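Local coordinates for phosphoglycolate phosphatase (Thermoplasma acidophilum, PDB 1L6R), which catalyses the magnesium-dependent hydrolysis of 2-phosphoglycolate to glycolate and phosphate and, less efficiently, releases phosphate from inorganic pyrophosphate, at residues E215-G218 with Q219-H223. The protein carries 1 engineered substitution. Residues are numbered along the deposited sequence; the frame is centred on the assembly and turned at random.
Sequences EEIG and QIFKH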
ATOM      1  N   GLU A 215     -16.183  20.037  -9.043  1.00 13.03           N
ATOM      2  CA  GLU A 215     -16.499  20.113 -10.462  1.00 13.86           C
ATOM      3  C   GLU A 215     -15.732  19.099 -11.296  1.00 13.73           C
ATOM      4  O   GLU A 215     -16.047  18.888 -12.467  1.00 15.20           O
ATOM      5  CB  GLU A 215     -16.279  21.541 -10.979  1.00 16.36           C
ATOM      6  CG  GLU A 215     -17.272  22.511 -10.356  1.00 19.82           C
ATOM      7  CD  GLU A 215     -17.405  23.823 -11.096  1.00 23.89           C
ATOM      8  OE1 GLU A 215     -18.190  24.673 -10.624  1.00 24.35           O
ATOM      9  OE2 GLU A 215     -16.741  24.000 -12.139  1.00 27.14           O
ATOM     10  N   GLU A 216     -14.741  18.445 -10.697  1.00 13.16           N
ATOM     11  CA  GLU A 216     -13.993  17.434 -11.436  1.00 12.94           C
ATOM     12  C   GLU A 216     -14.803  16.143 -11.557  1.00 13.43           C
ATOM     13  O   GLU A 216     -14.586  15.356 -12.474  1.00 13.66           O
ATOM     14  CB  GLU A 216     -12.647  17.114 -10.751  1.00 12.47           C
ATOM     15  CG  GLU A 216     -12.732  16.345  -9.429  1.00 14.48           C
ATOM     16  CD  GLU A 216     -12.754  17.261  -8.228  1.00 13.17           C
ATOM     17  OE1 GLU A 216     -13.422  18.311  -8.288  1.00 13.36           O
ATOM     18  OE2 GLU A 216     -12.102  16.915  -7.209  1.00 13.90           O
ATOM     19  N   ILE A 217     -15.754  15.931 -10.651  1.00 12.73           N
ATOM     20  CA  ILE A 217     -16.522  14.693 -10.680  1.00 12.59           C
ATOM     21  C   ILE A 217     -17.272  14.498 -11.995  1.00 12.83           C
ATOM     22  O   ILE A 217     -17.162  13.441 -12.630  1.00 14.30           O
ATOM     23  CB  ILE A 217     -17.497  14.624  -9.480  1.00 12.88           C
ATOM     24  CG1 ILE A 217     -16.711  14.773  -8.164  1.00 13.55           C
ATOM     25  CG2 ILE A 217     -18.269  13.319  -9.514  1.00 14.94           C
ATOM     26  CD1 ILE A 217     -15.593  13.750  -7.966  1.00 14.42           C
ATOM     27  N   GLY A 218     -18.001  15.529 -12.412  1.00 14.11           N
ATOM     28  CA  GLY A 218     -18.742  15.449 -13.656  1.00 14.51           C
ATOM     29  C   GLY A 218     -17.838  15.249 -14.859  1.00 14.15           C
ATOM     30  O   GLY A 218     -18.124  14.418 -15.726  1.00 14.75           O
ATOM     31  N   GLN A 219     -16.737  15.993 -14.933  1.00 14.74           N
ATOM     32  CA  GLN A 219     -15.850  15.836 -16.085  1.00 14.67           C
ATOM     33  C   GLN A 219     -15.185  14.464 -16.111  1.00 15.12           C
ATOM     34  O   GLN A 219     -15.001  13.878 -17.176  1.00 16.34           O
ATOM     35  CB  GLN A 219     -14.782  16.924 -16.118  1.00 14.41           C
ATOM     36  CG  GLN A 219     -13.989  16.887 -17.428  1.00 14.39           C
ATOM     37  CD  GLN A 219     -12.822  17.838 -17.453  1.00 16.50           C
ATOM     38  OE1 GLN A 219     -12.039  17.899 -16.509  1.00 16.43           O
ATOM     39  NE2 GLN A 219     -12.676  18.572 -18.551  1.00 15.52           N
ATOM     40  N   ILE A 220     -14.814  13.959 -14.936  1.00 13.93           N
ATOM     41  CA  ILE A 220     -14.193  12.645 -14.834  1.00 13.45           C
ATOM     42  C   ILE A 220     -15.174  11.571 -15.294  1.00 14.18           C
ATOM     43  O   ILE A 220     -14.820  10.714 -16.098  1.00 15.57           O
ATOM     44  CB  ILE A 220     -13.741  12.355 -13.375  1.00 13.64           C
ATOM     45  CG1 ILE A 220     -12.526  13.217 -13.031  1.00 13.83           C
ATOM     46  CG2 ILE A 220     -13.425  10.878 -13.199  1.00 14.12           C
ATOM     47  CD1 ILE A 220     -12.205  13.222 -11.543  1.00 13.34           C
ATOM     48  N   PHE A 221     -16.404  11.621 -14.789  1.00 15.88           N
ATOM     49  CA  PHE A 221     -17.405  10.630 -15.171  1.00 15.38           C
ATOM     50  C   PHE A 221     -17.676  10.683 -16.677  1.00 16.79           C
ATOM     51  O   PHE A 221     -17.783   9.639 -17.327  1.00 17.75           O
ATOM     52  CB  PHE A 221     -18.711  10.853 -14.389  1.00 15.52           C
ATOM     53  CG  PHE A 221     -18.645  10.423 -12.934  1.00 14.67           C
ATOM     54  CD1 PHE A 221     -17.594   9.640 -12.453  1.00 14.02           C
ATOM     55  CD2 PHE A 221     -19.670  10.773 -12.056  1.00 13.81           C
ATOM     56  CE1 PHE A 221     -17.562   9.211 -11.116  1.00 14.58           C
ATOM     57  CE2 PHE A 221     -19.653  10.348 -10.713  1.00 14.51           C
ATOM     58  CZ  PHE A 221     -18.601   9.568 -10.247  1.00 14.34           C
ATOM     59  N   LYS A 222     -17.773  11.887 -17.228  1.00 17.00           N
ATOM     60  CA  LYS A 222     -18.014  12.033 -18.666  1.00 19.32           C
ATOM     61  C   LYS A 222     -16.857  11.434 -19.447  1.00 19.53           C
ATOM     62  O   LYS A 222     -17.060  10.730 -20.436  1.00 20.79           O
ATOM     63  CB  LYS A 222     -18.165  13.503 -19.047  1.00 20.89           C
ATOM     64  CG  LYS A 222     -19.462  14.134 -18.583  0.79 23.41           C
ATOM     65  CD  LYS A 222     -19.519  15.602 -18.969  0.87 26.22           C
ATOM     66  CE  LYS A 222     -20.824  16.236 -18.521  0.22 28.56           C
ATOM     67  NZ  LYS A 222     -21.020  16.101 -17.052  0.71 30.39           N
ATOM     68  N   HIS A 223     -15.637  11.713 -19.006  1.00 18.61           N
ATOM     69  CA  HIS A 223     -14.466  11.184 -19.683  1.00 19.16           C
ATOM     70  C   HIS A 223     -14.503   9.661 -19.785  1.00 19.28           C
ATOM     71  O   HIS A 223     -14.158   9.092 -20.825  1.00 20.62           O
ATOM     72  CB  HIS A 223     -13.191  11.619 -18.959  1.00 19.39           C
ATOM     73  CG  HIS A 223     -11.938  11.086 -19.576  1.00 21.32           C
ATOM     74  ND1 HIS A 223     -11.291   9.965 -19.103  1.00 20.19           N
ATOM     75  CD2 HIS A 223     -11.230  11.504 -20.652  1.00 20.78           C
ATOM     76  CE1 HIS A 223     -10.236   9.716 -19.860  1.00 20.81           C
ATOM     77  NE2 HIS A 223     -10.177  10.635 -20.806  1.00 22.67           N
TER
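I217 lays one methyl over the ring of F221, one helical turn further on. The branch that does so is CG2, 3.9 Å from the ring centroid and 29° off the ring normal, a CH-pi contact over the face; its closest ring atom is CE2 of F221, at 3.5 Å from I217 CG2. F221 CG is anti to its own carbonyl carbon (chi1 -74°) and I217 CG2 is anti to the I217 N; together these bring the ring face under the methyl. Beta-branching suits the place, since CG2 can lie over the ring while CG1 leaves CB in another direction. Beneath them the helix is stitched by F221 N to I217 O at 2.9 Å, with an N-H...O angle of 168°. Helix 215-223 packs on the central sheet of this HAD-like hydrolase: I217 and F221 both touch I175 of strand 172-175, while helix 25-36 meets I217 through A27 and S30 and F221 through A34. Were F221 an alanine, the methyl of I217 would probably lose its aromatic face and a gap would open against A34 and I175. G218 is partly exposed, and its lack of a side chain probably eases the return of K222 NZ, since a CB would lie close to it. The lysine chain bends at its end, and its CG lies 3.2 Å from G218 O. That carbonyl accepts K222 N at 3.0 Å. E216 O receives I220 N at 2.8 Å, and I220 CG1 lies 3.0 Å from E216 O. The two side chains run alongside each other, E216 CG lying 3.8 Å from I220 CD1. I220 is purely apolar, fitting its place against L173, I175 and F207, whereas E216 sits by loops at P194 and S209, near a bound calcium, its OE1 accepting the backbone N-H of G214.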